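Local coordinates for ABC transporter, substrate binding protein (PDB 3C9H) that probably binds a solute in the periplasm and hands it to an ABC transporter for import, and binds a magnesium ion, at residues A[96-104]-A[331-341]. Residues are numbered along the deposited sequence; the frame is centred on the assembly and turned at random.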
# COMPACT_ATOMS: atom_id res chain seq x y z
N MET A 96 4.77 4.16 3.75
CA MET A 96 5.45 5.35 3.26
C MET A 96 6.39 5.88 4.33
O MET A 96 7.52 6.27 4.05
CB MET A 96 4.45 6.45 2.90
CG MET A 96 3.39 6.13 1.82
SD MET A 96 2.24 7.47 1.44
CE MET A 96 3.36 8.64 0.68
N ASP A 97 5.89 5.89 5.54
CA ASP A 97 6.64 6.35 6.69
C ASP A 97 7.92 5.55 6.96
O ASP A 97 8.98 6.14 7.22
CB ASP A 97 5.72 6.43 7.92
CG ASP A 97 5.08 5.09 8.31
OD1 ASP A 97 4.82 4.23 7.44
OD2 ASP A 97 4.77 4.95 9.51
N LEU A 98 7.86 4.24 6.82
CA LEU A 98 9.03 3.39 7.05
C LEU A 98 10.05 3.59 5.95
O LEU A 98 11.25 3.49 6.20
CB LEU A 98 8.62 1.90 7.12
CG LEU A 98 7.69 1.56 8.30
CD1 LEU A 98 7.37 0.08 8.36
CD2 LEU A 98 8.26 2.09 9.66
N GLN A 99 9.58 3.87 4.73
CA GLN A 99 10.49 4.12 3.62
C GLN A 99 11.20 5.46 3.76
O GLN A 99 12.39 5.56 3.50
CB GLN A 99 9.74 4.04 2.29
CG GLN A 99 9.33 2.61 1.94
CD GLN A 99 10.49 1.77 1.43
OE1 GLN A 99 11.27 1.22 2.22
NE2 GLN A 99 10.61 1.64 0.09
N VAL A 100 10.47 6.47 4.18
CA VAL A 100 11.08 7.79 4.43
C VAL A 100 12.04 7.69 5.63
O VAL A 100 13.13 8.24 5.59
CB VAL A 100 10.02 8.89 4.61
CG1 VAL A 100 10.66 10.24 5.12
CG2 VAL A 100 9.30 9.11 3.27
N LYS A 101 11.65 6.97 6.68
CA LYS A 101 12.61 6.69 7.77
C LYS A 101 13.93 6.02 7.33
O LYS A 101 14.99 6.47 7.72
CB LYS A 101 11.97 5.90 8.91
CG LYS A 101 12.91 5.68 10.10
CD LYS A 101 12.15 5.24 11.30
CE LYS A 101 13.05 5.15 12.57
NZ LYS A 101 13.86 6.41 12.88
N LEU A 102 13.87 4.94 6.54
CA LEU A 102 15.10 4.36 5.99
C LEU A 102 15.94 5.43 5.31
O LEU A 102 17.14 5.52 5.53
CB LEU A 102 14.85 3.25 4.97
CG LEU A 102 14.30 1.90 5.41
CD1 LEU A 102 13.95 1.08 4.15
CD2 LEU A 102 15.27 1.14 6.28
N SER A 103 15.29 6.23 4.46
CA SER A 103 15.97 7.23 3.66
C SER A 103 16.57 8.32 4.56
O SER A 103 17.71 8.78 4.35
CB SER A 103 14.98 7.83 2.66
OG SER A 103 14.46 6.83 1.79
N ASN A 104 15.82 8.71 5.57
CA ASN A 104 16.31 9.68 6.56
C ASN A 104 17.51 9.17 7.40
O ASN A 104 18.38 9.94 7.79
CB ASN A 104 15.15 10.09 7.46
CG ASN A 104 15.45 11.31 8.29
OD1 ASN A 104 15.60 11.20 9.52
ND2 ASN A 104 15.56 12.46 7.65
N GLY A 331 9.58 14.97 4.12
CA GLY A 331 10.40 13.99 4.81
C GLY A 331 9.74 13.52 6.08
O GLY A 331 8.50 13.47 6.19
N LEU A 332 10.57 13.17 7.05
CA LEU A 332 10.14 12.32 8.16
C LEU A 332 9.15 13.04 9.10
O LEU A 332 8.31 12.40 9.74
CB LEU A 332 11.38 11.77 8.90
CG LEU A 332 11.30 10.41 9.61
CD1 LEU A 332 10.42 9.39 8.88
CD2 LEU A 332 12.72 9.90 9.82
N MET A 333 9.25 14.37 9.14
CA MET A 333 8.35 15.23 9.92
C MET A 333 6.84 15.04 9.66
O MET A 333 6.03 15.29 10.54
CB MET A 333 8.68 16.71 9.68
CG MET A 333 8.54 17.15 8.22
SD MET A 333 8.90 18.91 8.04
CE MET A 333 9.61 18.99 6.39
N VAL A 334 6.47 14.62 8.44
CA VAL A 334 5.06 14.32 8.13
C VAL A 334 4.53 13.12 8.94
O VAL A 334 3.32 13.00 9.21
CB VAL A 334 4.86 14.06 6.61
CG1 VAL A 334 3.37 13.80 6.28
CG2 VAL A 334 5.39 15.22 5.79
N TYR A 335 5.46 12.23 9.32
CA TYR A 335 5.14 10.95 9.94
C TYR A 335 5.43 10.88 11.44
O TYR A 335 6.33 11.57 11.94
CB TYR A 335 5.95 9.88 9.25
CG TYR A 335 5.83 9.93 7.75
CD1 TYR A 335 6.85 10.47 6.96
CD2 TYR A 335 4.68 9.46 7.11
CE1 TYR A 335 6.73 10.51 5.58
CE2 TYR A 335 4.56 9.49 5.72
CZ TYR A 335 5.59 10.02 4.97
OH TYR A 335 5.47 10.05 3.61
N LEU A 336 4.70 10.00 12.11
CA LEU A 336 4.80 9.79 13.56
C LEU A 336 6.13 9.16 13.96
O LEU A 336 6.54 8.15 13.40
CB LEU A 336 3.67 8.88 14.06
CG LEU A 336 2.28 9.50 14.22
CD1 LEU A 336 1.80 10.09 12.90
CD2 LEU A 336 1.29 8.45 14.72
N ASP A 337 6.79 9.74 14.96
CA ASP A 337 8.01 9.18 15.49
C ASP A 337 7.76 7.84 16.19
O ASP A 337 6.62 7.49 16.50
CB ASP A 337 8.71 10.19 16.41
CG ASP A 337 7.97 10.42 17.72
OD1 ASP A 337 7.46 9.46 18.32
OD2 ASP A 337 7.98 11.58 18.20
N GLN A 338 8.84 7.11 16.47
CA GLN A 338 8.77 5.74 17.00
C GLN A 338 7.93 5.62 18.27
O GLN A 338 7.15 4.66 18.42
CB GLN A 338 10.19 5.18 17.25
CG GLN A 338 11.03 5.05 15.98
CD GLN A 338 12.51 4.93 16.25
OE1 GLN A 338 12.94 4.09 17.05
NE2 GLN A 338 13.32 5.75 15.58
N VAL A 339 8.08 6.58 19.18
CA VAL A 339 7.39 6.51 20.46
C VAL A 339 5.91 6.84 20.29
O VAL A 339 5.07 6.19 20.88
CB VAL A 339 8.02 7.44 21.51
CG1 VAL A 339 7.22 7.40 22.81
CG2 VAL A 339 9.46 7.07 21.77
N LYS A 340 5.60 7.85 19.48
CA LYS A 340 4.20 8.15 19.14
C LYS A 340 3.56 7.02 18.36
O LYS A 340 2.39 6.75 18.54
CB LYS A 340 4.09 9.43 18.33
CG LYS A 340 4.37 10.65 19.12
CD LYS A 340 4.23 11.87 18.27
CE LYS A 340 3.81 13.08 19.10
NZ LYS A 340 3.49 14.21 18.17
N ARG A 341 4.34 6.38 17.50
CA ARG A 341 3.90 5.19 16.80
C ARG A 341 3.43 4.14 17.79
O ARG A 341 2.33 3.59 17.66
CB ARG A 341 5.03 4.64 15.91
CG ARG A 341 4.59 3.53 14.95
CD ARG A 341 5.74 2.61 14.51
NE ARG A 341 5.28 1.67 13.49
CZ ARG A 341 5.07 2.00 12.21
NH1 ARG A 341 5.32 3.24 11.80
NH2 ARG A 341 4.61 1.08 11.36
O HOH W 1 3.96 2.13 8.82
O HOH W 2 4.24 6.94 10.79
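Tyr335 and Leu332 lie against one side of helix 96-104, while Arg341, in the first turn of helix 338-353, reaches Asp97: a mixed contact, apolar packing beside a salt bridge, between a helix of the first lobe and the run leading into the C-terminal helix. Asp97 takes part in both. Its CA sits over the centre of the Tyr335 ring, 3.8 Å from the centroid and 14° off the ring normal, which defines a CH-pi contact. Val100 CG2 meets the same ring obliquely, 3.7 Å from Tyr335 CE1, and its other branch, CG1, lies 3.5 Å from Leu332 N. Leu332 straddles the helix surface, CD1 against Lys101 CB and CD2 3.4 Å from Asn104 CB.

The charged part is a salt bridge, Arg341 NH1 to Asp97 OD2 at 2.9 Å. Arg341 has CG anti to its N (chi1 -170°) and stays extended to NE, a reach that brings the edge of the guanidinium to the carboxylate. The oxygen is approached on its syn side but 34° out of the carboxylate plane, and water 1 forms a second link, donating to Asp97 OD1 and accepting from Arg341 NH2. Leu98 CD2 covers a guanidinium face, 3.8 Å from Arg341 NH1, and Phe185 adds a cation-pi contact. Lys101 NZ pairs with Asp105 within its own lobe.

At the start of helix 338-353, Asp337 is the N-cap residue; its OD1 accepts from Lys340 N at 2.7 Å, a capping bond. The contact is consistent with the two-lobed periplasmic binding protein fold, the C-terminal run packing here on the lobe that carries helix 96-104.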